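PDB 6AQ4: citrate lyase subunit beta-like protein from Mycobacterium tuberculosis H37Rv, which binds citramalyl-CoA and magnesium, belongs to the HpcH/HpaI aldolase family of lyases, and may play a role in fatty acid biosynthesis. Local coordinates for residues W18-A23 / V213-H218; L41-G46 / T69-N74. All coordinates share one frame; numbering follows the deposited sequence.

Contact 1 of 2, residues W18-A23 / V213-H218. With CQM (Citramalyl-CoA), chain L.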
ATOM      1  N   TRP B  18     -24.794  -6.239  -4.182  1.00 43.48           N
ATOM      2  CA  TRP B  18     -25.115  -7.004  -2.972  1.00 36.98           C
ATOM      3  C   TRP B  18     -25.606  -6.103  -1.840  1.00 38.87           C
ATOM      4  O   TRP B  18     -25.186  -4.952  -1.700  1.00 39.25           O
ATOM      5  CB  TRP B  18     -23.933  -7.851  -2.494  1.00 33.35           C
ATOM      6  CG  TRP B  18     -23.478  -8.904  -3.465  1.00 40.89           C
ATOM      7  CD1 TRP B  18     -23.692  -8.933  -4.822  1.00 47.04           C
ATOM      8  CD2 TRP B  18     -22.730 -10.080  -3.153  1.00 40.09           C
ATOM      9  NE1 TRP B  18     -23.113 -10.056  -5.367  1.00 42.39           N
ATOM     10  CE2 TRP B  18     -22.518 -10.776  -4.362  1.00 44.97           C
ATOM     11  CE3 TRP B  18     -22.216 -10.616  -1.966  1.00 47.96           C
ATOM     12  CZ2 TRP B  18     -21.817 -11.981  -4.415  1.00 48.00           C
ATOM     13  CZ3 TRP B  18     -21.515 -11.810  -2.021  1.00 50.22           C
ATOM     14  CH2 TRP B  18     -21.318 -12.477  -3.239  1.00 50.53           C
ATOM     15  N   LEU B  19     -26.504  -6.652  -1.036  1.00 44.72           N
ATOM     16  CA  LEU B  19     -27.178  -5.895   0.002  1.00 43.19           C
ATOM     17  C   LEU B  19     -27.163  -6.664   1.321  1.00 46.66           C
ATOM     18  O   LEU B  19     -27.602  -7.816   1.403  1.00 41.78           O
ATOM     19  CB  LEU B  19     -28.622  -5.608  -0.421  1.00 42.33           C
ATOM     20  CG  LEU B  19     -29.536  -4.881   0.571  1.00 43.75           C
ATOM     21  CD1 LEU B  19     -28.904  -3.574   1.038  1.00 45.79           C
ATOM     22  CD2 LEU B  19     -30.913  -4.630  -0.053  1.00 43.58           C
ATOM     23  N   PHE B  20     -26.637  -6.013   2.349  1.00 44.12           N
ATOM     24  CA  PHE B  20     -26.773  -6.487   3.701  1.00 37.58           C
ATOM     25  C   PHE B  20     -28.215  -6.316   4.162  1.00 40.42           C
ATOM     26  O   PHE B  20     -28.839  -5.287   3.908  1.00 40.10           O
ATOM     27  CB  PHE B  20     -25.890  -5.664   4.617  1.00 38.21           C
ATOM     28  CG  PHE B  20     -24.505  -6.203   4.784  1.00 36.20           C
ATOM     29  CD1 PHE B  20     -24.278  -7.369   5.506  1.00 36.55           C
ATOM     30  CD2 PHE B  20     -23.417  -5.520   4.263  1.00 37.55           C
ATOM     31  CE1 PHE B  20     -22.989  -7.856   5.681  1.00 35.20           C
ATOM     32  CE2 PHE B  20     -22.133  -5.994   4.432  1.00 30.58           C
ATOM     33  CZ  PHE B  20     -21.914  -7.164   5.148  1.00 35.66           C
ATOM     34  N   CYS B  21     -28.726  -7.326   4.854  1.00 36.10           N
ATOM     35  CA  CYS B  21     -29.979  -7.220   5.590  1.00 44.38           C
ATOM     36  C   CYS B  21     -29.817  -7.963   6.926  1.00 42.94           C
ATOM     37  O   CYS B  21     -29.561  -9.162   6.939  1.00 42.68           O
ATOM     38  CB  CYS B  21     -31.125  -7.830   4.788  1.00 38.13           C
ATOM     39  SG  CYS B  21     -32.714  -7.725   5.632  1.00 46.26           S
ATOM     40  N   PRO B  22     -29.929  -7.248   8.054  1.00 44.67           N
ATOM     41  CA  PRO B  22     -29.811  -7.944   9.342  1.00 46.92           C
ATOM     42  C   PRO B  22     -30.826  -9.084   9.457  1.00 44.70           C
ATOM     43  O   PRO B  22     -31.997  -8.907   9.127  1.00 40.39           O
ATOM     44  CB  PRO B  22     -30.123  -6.842  10.363  1.00 46.99           C
ATOM     45  CG  PRO B  22     -29.706  -5.577   9.674  1.00 48.95           C
ATOM     46  CD  PRO B  22     -30.069  -5.792   8.222  1.00 49.25           C
ATOM     47  N   ALA B  23     -30.379 -10.242   9.930  1.00 41.88           N
ATOM     48  CA  ALA B  23     -31.238 -11.423   9.973  1.00 37.22           C
ATOM     49  C   ALA B  23     -32.338 -11.375  11.037  1.00 41.00           C
ATOM     50  O   ALA B  23     -33.193 -12.253  11.062  1.00 46.46           O
ATOM     51  CB  ALA B  23     -30.404 -12.683  10.117  1.00 38.27           C
ATOM     52  N   VAL B 213     -17.947  -6.877  -7.009  1.00 38.93           N
ATOM     53  CA  VAL B 213     -19.110  -6.517  -6.209  1.00 37.91           C
ATOM     54  C   VAL B 213     -18.877  -5.231  -5.429  1.00 41.23           C
ATOM     55  O   VAL B 213     -17.775  -4.999  -4.916  1.00 34.20           O
ATOM     56  CB  VAL B 213     -19.375  -7.603  -5.165  1.00 39.32           C
ATOM     57  CG1 VAL B 213     -20.447  -7.147  -4.168  1.00 38.02           C
ATOM     58  CG2 VAL B 213     -19.741  -8.922  -5.841  1.00 39.26           C
ATOM     59  N   THR B 214     -19.908  -4.397  -5.335  1.00 37.81           N
ATOM     60  CA  THR B 214     -19.919  -3.327  -4.343  1.00 37.30           C
ATOM     61  C   THR B 214     -21.066  -3.620  -3.392  1.00 40.24           C
ATOM     62  O   THR B 214     -22.234  -3.590  -3.796  1.00 35.08           O
ATOM     63  CB  THR B 214     -20.112  -1.917  -4.965  1.00 41.92           C
ATOM     64  OG1 THR B 214     -18.889  -1.481  -5.572  1.00 38.88           O
ATOM     65  CG2 THR B 214     -20.495  -0.909  -3.883  1.00 41.29           C
ATOM     66  N   VAL B 215     -20.730  -3.914  -2.137  1.00 37.09           N
ATOM     67  CA  VAL B 215     -21.729  -4.284  -1.138  1.00 39.01           C
ATOM     68  C   VAL B 215     -22.494  -3.064  -0.644  1.00 33.70           C
ATOM     69  O   VAL B 215     -21.895  -2.032  -0.329  1.00 33.74           O
ATOM     70  CB  VAL B 215     -21.072  -4.995   0.058  1.00 37.08           C
ATOM     71  CG1 VAL B 215     -22.139  -5.508   1.040  1.00 34.43           C
ATOM     72  CG2 VAL B 215     -20.184  -6.122  -0.441  1.00 27.97           C
ATOM     73  N   CYS B 216     -23.816  -3.188  -0.572  1.00 31.95           N
ATOM     74  CA  CYS B 216     -24.665  -2.085  -0.119  1.00 34.94           C
ATOM     75  C   CYS B 216     -25.331  -2.354   1.218  1.00 39.17           C
ATOM     76  O   CYS B 216     -25.496  -3.508   1.622  1.00 40.43           O
ATOM     77  CB  CYS B 216     -25.750  -1.778  -1.154  1.00 38.08           C
ATOM     78  SG  CYS B 216     -25.080  -1.279  -2.736  1.00 45.00           S
ATOM     79  N   ILE B 217     -25.726  -1.273   1.889  1.00 37.54           N
ATOM     80  CA  ILE B 217     -26.421  -1.354   3.168  1.00 39.03           C
ATOM     81  C   ILE B 217     -27.818  -0.737   3.091  1.00 37.49           C
ATOM     82  O   ILE B 217     -28.569  -0.748   4.059  1.00 45.61           O
ATOM     83  CB  ILE B 217     -25.585  -0.750   4.317  1.00 36.68           C
ATOM     84  CG1 ILE B 217     -24.969   0.593   3.910  1.00 41.10           C
ATOM     85  CG2 ILE B 217     -24.448  -1.731   4.703  1.00 33.74           C
ATOM     86  CD1 ILE B 217     -25.925   1.780   3.925  1.00 47.37           C
ATOM     87  N   HIS B 218     -28.176  -0.217   1.925  1.00 46.01           N
ATOM     88  CA  HIS B 218     -29.539   0.261   1.708  1.00 48.17           C
ATOM     89  C   HIS B 218     -29.985  -0.111   0.294  1.00 47.08           C
ATOM     90  O   HIS B 218     -29.195  -0.042  -0.643  1.00 50.29           O
ATOM     91  CB  HIS B 218     -29.624   1.777   1.932  1.00 52.82           C
ATOM     92  CG  HIS B 218     -31.025   2.293   2.069  1.00 50.12           C
ATOM     93  ND1 HIS B 218     -31.756   2.763   1.000  1.00 58.84           N
ATOM     94  CD2 HIS B 218     -31.829   2.411   3.151  1.00 45.41           C
ATOM     95  CE1 HIS B 218     -32.950   3.144   1.416  1.00 60.29           C
ATOM     96  NE2 HIS B 218     -33.023   2.939   2.718  1.00 52.59           N
TER
HETATM   97  C2  CQM L 302     -19.482  -2.639   8.264  1.00 46.92           C
HETATM   98  C4  CQM L 302     -17.099  -2.724   8.803  1.00 38.53           C
HETATM   99  C6  CQM L 302     -18.060  -3.924   6.739  1.00 43.54           C
HETATM  100  P2A CQM L 302     -34.495   2.242   7.873  1.00 60.56           P
HETATM  101  O5A CQM L 302     -35.791   1.467   7.792  1.00 68.24           O
HETATM  102  O4A CQM L 302     -34.449   3.085   9.131  1.00 52.28           O
HETATM  103  O3A CQM L 302     -34.259   3.141   6.609  1.00 79.04           O
HETATM  104  O6A CQM L 302     -33.278   1.215   7.961  1.00 60.17           O
HETATM  105  P1A CQM L 302     -35.423   3.519   5.612  1.00 60.07           P
HETATM  106  O1A CQM L 302     -34.842   4.395   4.511  1.00 63.75           O
HETATM  107  O2A CQM L 302     -36.527   4.247   6.378  1.00 64.55           O
HETATM  108  O5B CQM L 302     -36.013   2.218   4.944  1.00 67.81           O
HETATM  109  C5B CQM L 302     -37.056   2.352   4.033  1.00 66.62           C
HETATM  110  C4B CQM L 302     -37.440   1.098   3.261  1.00 67.68           C
HETATM  111  O4B CQM L 302     -36.276   0.414   2.964  1.00 63.40           O
HETATM  112  C3B CQM L 302     -38.196   0.161   4.087  1.00 67.33           C
HETATM  113  O3B CQM L 302     -38.981  -0.647   3.255  1.00 66.24           O
HETATM  114  C2B CQM L 302     -37.182  -0.610   4.644  1.00 68.29           C
HETATM  115  O2B CQM L 302     -37.695  -1.668   5.394  1.00 74.07           O
HETATM  116  C1B CQM L 302     -36.274  -0.859   3.511  1.00 62.24           C
HETATM  117  P3B CQM L 302     -40.509  -0.265   3.009  1.00 89.46           P
HETATM  118  O7A CQM L 302     -41.190  -1.372   2.213  1.00 93.55           O
HETATM  119  O8A CQM L 302     -40.595   1.044   2.238  1.00 82.82           O
HETATM  120  O9A CQM L 302     -41.172  -0.107   4.361  1.00 83.75           O
HETATM  121  N9A CQM L 302     -34.899  -1.247   3.846  1.00 55.87           N
HETATM  122  C4A CQM L 302     -34.344  -2.459   3.660  1.00 54.80           C
HETATM  123  N3A CQM L 302     -34.783  -3.622   3.151  1.00 59.50           N
HETATM  124  C2A CQM L 302     -33.975  -4.680   3.086  1.00 50.62           C
HETATM  125  N1A CQM L 302     -32.712  -4.620   3.535  1.00 47.45           N
HETATM  126  C6A CQM L 302     -32.221  -3.484   4.048  1.00 49.93           C
HETATM  127  C5A CQM L 302     -33.038  -2.367   4.121  1.00 52.12           C
HETATM  128  N7A CQM L 302     -32.845  -1.113   4.570  1.00 52.03           N
HETATM  129  C8A CQM L 302     -33.986  -0.435   4.403  1.00 56.53           C
HETATM  130  N6A CQM L 302     -30.857  -3.382   4.534  1.00 45.01           N
HETATM  131  CBP CQM L 302     -30.932   0.730   8.416  1.00 51.32           C
HETATM  132  CCP CQM L 302     -32.032   1.730   8.326  1.00 50.68           C
HETATM  133  CDP CQM L 302     -31.047   0.072   9.761  1.00 51.00           C
HETATM  134  CEP CQM L 302     -29.566   1.448   8.277  1.00 49.24           C
HETATM  135  CAP CQM L 302     -31.130  -0.280   7.296  1.00 49.97           C
HETATM  136  OAP CQM L 302     -30.894   0.284   6.029  1.00 40.86           O
HETATM  137  C9P CQM L 302     -30.193  -1.490   7.394  1.00 50.70           C
HETATM  138  O9P CQM L 302     -30.354  -2.337   8.248  1.00 48.01           O
HETATM  139  N8P CQM L 302     -29.093  -1.626   6.462  1.00 43.78           N
HETATM  140  C7P CQM L 302     -28.222  -2.750   6.582  1.00 39.06           C
HETATM  141  C6P CQM L 302     -27.524  -2.840   7.948  1.00 39.80           C
HETATM  142  C5P CQM L 302     -26.470  -3.906   8.007  1.00 44.88           C
HETATM  143  O5P CQM L 302     -26.705  -4.989   7.520  1.00 46.93           O
HETATM  144  N4P CQM L 302     -25.206  -3.613   8.641  1.00 44.21           N
HETATM  145  C3P CQM L 302     -24.152  -4.624   8.671  1.00 43.39           C
HETATM  146  C2P CQM L 302     -23.222  -4.435   7.492  1.00 41.25           C
HETATM  147  S1P CQM L 302     -22.221  -2.939   7.508  1.00 39.47           S
HETATM  148  C1  CQM L 302     -20.816  -3.306   8.614  1.00 52.14           C
HETATM  149  O2  CQM L 302     -20.913  -4.081   9.622  1.00 38.72           O
HETATM  150  C3  CQM L 302     -18.270  -3.526   8.201  1.00 41.45           C
HETATM  151  O7  CQM L 302     -18.516  -4.665   8.965  1.00 31.86           O
HETATM  152  O3  CQM L 302     -16.629  -2.967   9.985  1.00 32.57           O
HETATM  153  O4  CQM L 302     -16.580  -1.792   8.137  1.00 36.94           O

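Contact 2 of 2, residues L41-G46 / T69-N74. With CQM (Citramalyl-CoA), chain L.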
ATOM      1  N   LEU B  41     -27.559 -12.011   4.434  1.00 42.54           N
ATOM      2  CA  LEU B  41     -28.262 -12.081   5.712  1.00 36.75           C
ATOM      3  C   LEU B  41     -27.241 -12.038   6.836  1.00 40.59           C
ATOM      4  O   LEU B  41     -26.298 -12.826   6.860  1.00 47.67           O
ATOM      5  CB  LEU B  41     -29.083 -13.361   5.784  1.00 37.43           C
ATOM      6  CG  LEU B  41     -30.147 -13.389   4.689  1.00 38.78           C
ATOM      7  CD1 LEU B  41     -30.939 -14.681   4.712  1.00 46.12           C
ATOM      8  CD2 LEU B  41     -31.062 -12.186   4.837  1.00 41.47           C
ATOM      9  N   ASP B  42     -27.427 -11.120   7.774  1.00 34.27           N
ATOM     10  CA  ASP B  42     -26.373 -10.826   8.732  1.00 36.11           C
ATOM     11  C   ASP B  42     -26.668 -11.277  10.167  1.00 42.22           C
ATOM     12  O   ASP B  42     -27.654 -10.857  10.771  1.00 43.78           O
ATOM     13  CB  ASP B  42     -26.056  -9.333   8.704  1.00 28.60           C
ATOM     14  CG  ASP B  42     -24.895  -8.988   9.573  1.00 37.21           C
ATOM     15  OD1 ASP B  42     -24.061  -9.892   9.821  1.00 37.44           O
ATOM     16  OD2 ASP B  42     -24.808  -7.823  10.005  1.00 37.40           O
ATOM     17  N   LEU B  43     -25.794 -12.126  10.705  1.00 35.46           N
ATOM     18  CA  LEU B  43     -25.904 -12.577  12.081  1.00 36.65           C
ATOM     19  C   LEU B  43     -24.904 -11.862  12.984  1.00 36.17           C
ATOM     20  O   LEU B  43     -24.905 -12.062  14.211  1.00 32.98           O
ATOM     21  CB  LEU B  43     -25.666 -14.085  12.168  1.00 35.62           C
ATOM     22  CG  LEU B  43     -26.565 -15.018  11.362  1.00 36.13           C
ATOM     23  CD1 LEU B  43     -26.094 -16.454  11.532  1.00 41.11           C
ATOM     24  CD2 LEU B  43     -28.003 -14.868  11.807  1.00 32.36           C
ATOM     25  N   GLU B  44     -24.041 -11.047  12.383  1.00 34.17           N
ATOM     26  CA  GLU B  44     -22.990 -10.384  13.141  1.00 25.42           C
ATOM     27  C   GLU B  44     -23.358  -8.940  13.518  1.00 32.69           C
ATOM     28  O   GLU B  44     -24.431  -8.695  14.086  1.00 33.05           O
ATOM     29  CB  GLU B  44     -21.638 -10.463  12.402  1.00 31.59           C
ATOM     30  CG  GLU B  44     -20.434 -10.369  13.339  1.00 27.69           C
ATOM     31  CD  GLU B  44     -19.428  -9.292  12.931  1.00 31.78           C
ATOM     32  OE1 GLU B  44     -19.783  -8.445  12.090  1.00 27.92           O
ATOM     33  OE2 GLU B  44     -18.286  -9.295  13.456  1.00 28.43           O
ATOM     34  N   ASP B  45     -22.478  -7.987  13.209  1.00 26.21           N
ATOM     35  CA  ASP B  45     -22.606  -6.624  13.746  1.00 31.81           C
ATOM     36  C   ASP B  45     -23.914  -5.894  13.406  1.00 32.11           C
ATOM     37  O   ASP B  45     -24.293  -4.941  14.085  1.00 35.20           O
ATOM     38  CB  ASP B  45     -21.383  -5.768  13.379  1.00 31.48           C
ATOM     39  CG  ASP B  45     -20.184  -6.079  14.257  1.00 36.86           C
ATOM     40  OD1 ASP B  45     -20.330  -6.928  15.168  1.00 35.61           O
ATOM     41  OD2 ASP B  45     -19.112  -5.472  14.063  1.00 33.88           O
ATOM     42  N   GLY B  46     -24.611  -6.348  12.374  1.00 33.93           N
ATOM     43  CA  GLY B  46     -25.910  -5.787  12.052  1.00 27.93           C
ATOM     44  C   GLY B  46     -26.979  -6.104  13.082  1.00 42.29           C
ATOM     45  O   GLY B  46     -28.049  -5.488  13.098  1.00 37.44           O
ATOM     46  N   THR B  69     -27.943 -15.792  -1.944  1.00 50.75           N
ATOM     47  CA  THR B  69     -27.948 -15.433  -0.529  1.00 42.13           C
ATOM     48  C   THR B  69     -26.719 -15.969   0.193  1.00 45.24           C
ATOM     49  O   THR B  69     -26.409 -17.157   0.123  1.00 44.95           O
ATOM     50  CB  THR B  69     -29.240 -15.922   0.168  1.00 41.63           C
ATOM     51  OG1 THR B  69     -30.378 -15.434  -0.552  1.00 48.72           O
ATOM     52  CG2 THR B  69     -29.311 -15.427   1.613  1.00 40.56           C
ATOM     53  N   VAL B  70     -26.004 -15.068   0.861  1.00 42.99           N
ATOM     54  CA  VAL B  70     -24.874 -15.433   1.701  1.00 40.41           C
ATOM     55  C   VAL B  70     -25.263 -15.099   3.143  1.00 41.82           C
ATOM     56  O   VAL B  70     -26.099 -14.222   3.373  1.00 42.25           O
ATOM     57  CB  VAL B  70     -23.589 -14.669   1.278  1.00 39.81           C
ATOM     58  CG1 VAL B  70     -22.468 -14.863   2.300  1.00 42.58           C
ATOM     59  CG2 VAL B  70     -23.125 -15.126  -0.099  1.00 37.18           C
ATOM     60  N   VAL B  71     -24.698 -15.807   4.111  1.00 40.55           N
ATOM     61  CA  VAL B  71     -25.017 -15.524   5.511  1.00 39.79           C
ATOM     62  C   VAL B  71     -23.767 -15.054   6.228  1.00 35.28           C
ATOM     63  O   VAL B  71     -22.790 -15.794   6.299  1.00 39.45           O
ATOM     64  CB  VAL B  71     -25.563 -16.766   6.240  1.00 41.56           C
ATOM     65  CG1 VAL B  71     -25.788 -16.461   7.719  1.00 40.79           C
ATOM     66  CG2 VAL B  71     -26.861 -17.261   5.587  1.00 42.31           C
ATOM     67  N   ARG B  72     -23.768 -13.828   6.747  1.00 35.00           N
ATOM     68  CA  ARG B  72     -22.622 -13.419   7.554  1.00 30.82           C
ATOM     69  C   ARG B  72     -22.763 -13.988   8.959  1.00 28.39           C
ATOM     70  O   ARG B  72     -23.680 -13.626   9.694  1.00 30.46           O
ATOM     71  CB  ARG B  72     -22.426 -11.903   7.617  1.00 32.88           C
ATOM     72  CG  ARG B  72     -21.102 -11.547   8.312  1.00 28.59           C
ATOM     73  CD  ARG B  72     -20.664 -10.091   8.082  1.00 29.69           C
ATOM     74  NE  ARG B  72     -21.509  -9.139   8.796  1.00 28.26           N
ATOM     75  CZ  ARG B  72     -21.187  -7.870   9.018  1.00 32.00           C
ATOM     76  NH1 ARG B  72     -20.024  -7.395   8.581  1.00 30.41           N
ATOM     77  NH2 ARG B  72     -22.024  -7.080   9.691  1.00 24.33           N
ATOM     78  N   ILE B  73     -21.861 -14.898   9.313  1.00 33.43           N
ATOM     79  CA  ILE B  73     -21.838 -15.466  10.650  1.00 28.51           C
ATOM     80  C   ILE B  73     -20.940 -14.615  11.532  1.00 32.58           C
ATOM     81  O   ILE B  73     -20.364 -13.620  11.071  1.00 32.35           O
ATOM     82  CB  ILE B  73     -21.333 -16.904  10.628  1.00 31.79           C
ATOM     83  CG1 ILE B  73     -19.948 -16.971   9.988  1.00 31.30           C
ATOM     84  CG2 ILE B  73     -22.297 -17.780   9.853  1.00 31.45           C
ATOM     85  CD1 ILE B  73     -19.413 -18.411   9.874  1.00 33.84           C
ATOM     86  N   ASN B  74     -20.822 -14.997  12.798  1.00 27.07           N
ATOM     87  CA  ASN B  74     -19.969 -14.276  13.734  1.00 29.56           C
ATOM     88  C   ASN B  74     -18.535 -14.756  13.647  1.00 26.08           C
ATOM     89  O   ASN B  74     -18.249 -15.719  12.942  1.00 30.77           O
ATOM     90  CB  ASN B  74     -20.510 -14.392  15.162  1.00 30.92           C
ATOM     91  CG  ASN B  74     -21.772 -13.580  15.359  1.00 30.61           C
ATOM     92  OD1 ASN B  74     -21.719 -12.449  15.833  1.00 27.88           O
ATOM     93  ND2 ASN B  74     -22.914 -14.146  14.970  1.00 29.96           N
TER
HETATM   94  C2  CQM L 302     -19.482  -2.639   8.264  1.00 46.92           C
HETATM   95  C4  CQM L 302     -17.099  -2.724   8.803  1.00 38.53           C
HETATM   96  C6  CQM L 302     -18.060  -3.924   6.739  1.00 43.54           C
HETATM   97  P2A CQM L 302     -34.495   2.242   7.873  1.00 60.56           P
HETATM   98  O5A CQM L 302     -35.791   1.467   7.792  1.00 68.24           O
HETATM   99  O4A CQM L 302     -34.449   3.085   9.131  1.00 52.28           O
HETATM  100  O3A CQM L 302     -34.259   3.141   6.609  1.00 79.04           O
HETATM  101  O6A CQM L 302     -33.278   1.215   7.961  1.00 60.17           O
HETATM  102  P1A CQM L 302     -35.423   3.519   5.612  1.00 60.07           P
HETATM  103  O1A CQM L 302     -34.842   4.395   4.511  1.00 63.75           O
HETATM  104  O2A CQM L 302     -36.527   4.247   6.378  1.00 64.55           O
HETATM  105  O5B CQM L 302     -36.013   2.218   4.944  1.00 67.81           O
HETATM  106  C5B CQM L 302     -37.056   2.352   4.033  1.00 66.62           C
HETATM  107  C4B CQM L 302     -37.440   1.098   3.261  1.00 67.68           C
HETATM  108  O4B CQM L 302     -36.276   0.414   2.964  1.00 63.40           O
HETATM  109  C3B CQM L 302     -38.196   0.161   4.087  1.00 67.33           C
HETATM  110  O3B CQM L 302     -38.981  -0.647   3.255  1.00 66.24           O
HETATM  111  C2B CQM L 302     -37.182  -0.610   4.644  1.00 68.29           C
HETATM  112  O2B CQM L 302     -37.695  -1.668   5.394  1.00 74.07           O
HETATM  113  C1B CQM L 302     -36.274  -0.859   3.511  1.00 62.24           C
HETATM  114  P3B CQM L 302     -40.509  -0.265   3.009  1.00 89.46           P
HETATM  115  O7A CQM L 302     -41.190  -1.372   2.213  1.00 93.55           O
HETATM  116  O8A CQM L 302     -40.595   1.044   2.238  1.00 82.82           O
HETATM  117  O9A CQM L 302     -41.172  -0.107   4.361  1.00 83.75           O
HETATM  118  N9A CQM L 302     -34.899  -1.247   3.846  1.00 55.87           N
HETATM  119  C4A CQM L 302     -34.344  -2.459   3.660  1.00 54.80           C
HETATM  120  N3A CQM L 302     -34.783  -3.622   3.151  1.00 59.50           N
HETATM  121  C2A CQM L 302     -33.975  -4.680   3.086  1.00 50.62           C
HETATM  122  N1A CQM L 302     -32.712  -4.620   3.535  1.00 47.45           N
HETATM  123  C6A CQM L 302     -32.221  -3.484   4.048  1.00 49.93           C
HETATM  124  C5A CQM L 302     -33.038  -2.367   4.121  1.00 52.12           C
HETATM  125  N7A CQM L 302     -32.845  -1.113   4.570  1.00 52.03           N
HETATM  126  C8A CQM L 302     -33.986  -0.435   4.403  1.00 56.53           C
HETATM  127  N6A CQM L 302     -30.857  -3.382   4.534  1.00 45.01           N
HETATM  128  CBP CQM L 302     -30.932   0.730   8.416  1.00 51.32           C
HETATM  129  CCP CQM L 302     -32.032   1.730   8.326  1.00 50.68           C
HETATM  130  CDP CQM L 302     -31.047   0.072   9.761  1.00 51.00           C
HETATM  131  CEP CQM L 302     -29.566   1.448   8.277  1.00 49.24           C
HETATM  132  CAP CQM L 302     -31.130  -0.280   7.296  1.00 49.97           C
HETATM  133  OAP CQM L 302     -30.894   0.284   6.029  1.00 40.86           O
HETATM  134  C9P CQM L 302     -30.193  -1.490   7.394  1.00 50.70           C
HETATM  135  O9P CQM L 302     -30.354  -2.337   8.248  1.00 48.01           O
HETATM  136  N8P CQM L 302     -29.093  -1.626   6.462  1.00 43.78           N
HETATM  137  C7P CQM L 302     -28.222  -2.750   6.582  1.00 39.06           C
HETATM  138  C6P CQM L 302     -27.524  -2.840   7.948  1.00 39.80           C
HETATM  139  C5P CQM L 302     -26.470  -3.906   8.007  1.00 44.88           C
HETATM  140  O5P CQM L 302     -26.705  -4.989   7.520  1.00 46.93           O
HETATM  141  N4P CQM L 302     -25.206  -3.613   8.641  1.00 44.21           N
HETATM  142  C3P CQM L 302     -24.152  -4.624   8.671  1.00 43.39           C
HETATM  143  C2P CQM L 302     -23.222  -4.435   7.492  1.00 41.25           C
HETATM  144  S1P CQM L 302     -22.221  -2.939   7.508  1.00 39.47           S
HETATM  145  C1  CQM L 302     -20.816  -3.306   8.614  1.00 52.14           C
HETATM  146  O2  CQM L 302     -20.913  -4.081   9.622  1.00 38.72           O
HETATM  147  C3  CQM L 302     -18.270  -3.526   8.201  1.00 41.45           C
HETATM  148  O7  CQM L 302     -18.516  -4.665   8.965  1.00 31.86           O
HETATM  149  O3  CQM L 302     -16.629  -2.967   9.985  1.00 32.57           O
HETATM  150  O4  CQM L 302     -16.580  -1.792   8.137  1.00 36.94           O

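Contact 1 of 2, residues W18-A23 / V213-H218
Leu19 and Cys216 are parallel bridge partners, their CA atoms 4.6 Å apart, where strands 18-22 and 213-216 run 27° from one another. This is the closing seam of a TIM barrel, the first strand joined to the eighth. Phe20 N donates to Cys216 O at 2.8 Å, while the bond from Cys216 N to Trp18 O is suspiciously short in the model. Cys216 faces the outer layer, against helix 221-228. Trp18, Phe20, Val213 and Val215 turn to the other face of the sheet, which is the barrel interior. There Val213 lies across one face of the indole: its CG1 sits 3.6 Å from Trp18 CG in a CH-pi contact over the five-membered ring, and its CG2 covers the ring nearer NE1. Trp18 NE1 itself bonds to Gly15 O. The CG1 branch of Val215, anti to its own backbone N (chi1 -174°), meets Phe20 CE2 at 3.4 Å, neither squarely over the ring nor at its edge. C2P of citramalyl-CoA lies over the centre of one face of that ring, 3.4 Å from Phe20 CD2.

At the C-terminal ends of the two strands, both segments turn backbone oxygens to the ligand. Phe20 O takes the adenine amino group N6A at 2.8 Å. Ile217 O accepts twice, from the pantetheine amide N8P and, at 3.2 Å, from the hydroxyl OAP. His218 divides its ring nitrogens: ND1 bonds to Ser220 OG, just ahead of helix 221-228, and NE2 donates to the phosphate oxygen O1A of CQM at 2.9 Å, 150° at the hydrogen.

Contact 2 of 2, residues L41-G46 / T69-N74
Leu41 pairs with Val71 and Asp42 with Arg72, the parallel strands of a beta-alpha-beta unit in the TIM barrel, connected through helix 52-61. Leu41 N reaches Val70 O at 2.9 Å, and its CD1 rests on the methyl CG2 of Thr69. Asp42 lies alongside the substrate-binding Arg72, which grips it side-on: NE meets OD1 at 2.9 Å and NH2 meets OD2 at 2.9 Å, the carboxylate turned 58° from the guanidinium. This grip should fix the guanidinium's rotation, leaving NH1 to donate to CQM O7 at 3.1 Å and NH2 to CQM O2 at 3.2 Å. Leu43 sends CD1 onto Val71 CG1, and its carbonyl oxygen is met from above the plane by Asn74 ND2 at 3.0 Å, ND2 also bonding to Asp84 OD2.

Glu44, its chain bent at chi2 (-127°), sets OE1 over the centre of one guanidinium face, 3.4 Å from Arg72 CZ, an attraction of charges with no N-H aimed at it; OE2 goes to Lys100. Glu44 N also closes an Asx turn onto Asp42 OD1, and Asp45 N bonds to Glu44 OE1. Last comes Gly46 N, 2.8 Å from Asp42 OD2, approaching from the carboxylate face opposite Arg72 NH2.

In the fold
The chain enters the barrel on strand 17-22, passes helix 29-35, and continues along strand 38-42. Contact 2 then closes a short loop through helix 52-61 to strand 69-72, with 22 residues between its segments. The remaining strands and helices follow before strand 213-216 comes back beside strand 17-22, so the long loop of contact 1, 189 residues between its segments, encloses contact 2 entirely. Strand 17-22 is also the neighbour of 38-42, with Cys21 O beside Asp42 N and Ala23 N beside Asp42 O. Eighth, first, second and third strands thus stand in one continuous row. Phe20 packs on Arg72, and both contacts touch the same citramalyl-CoA.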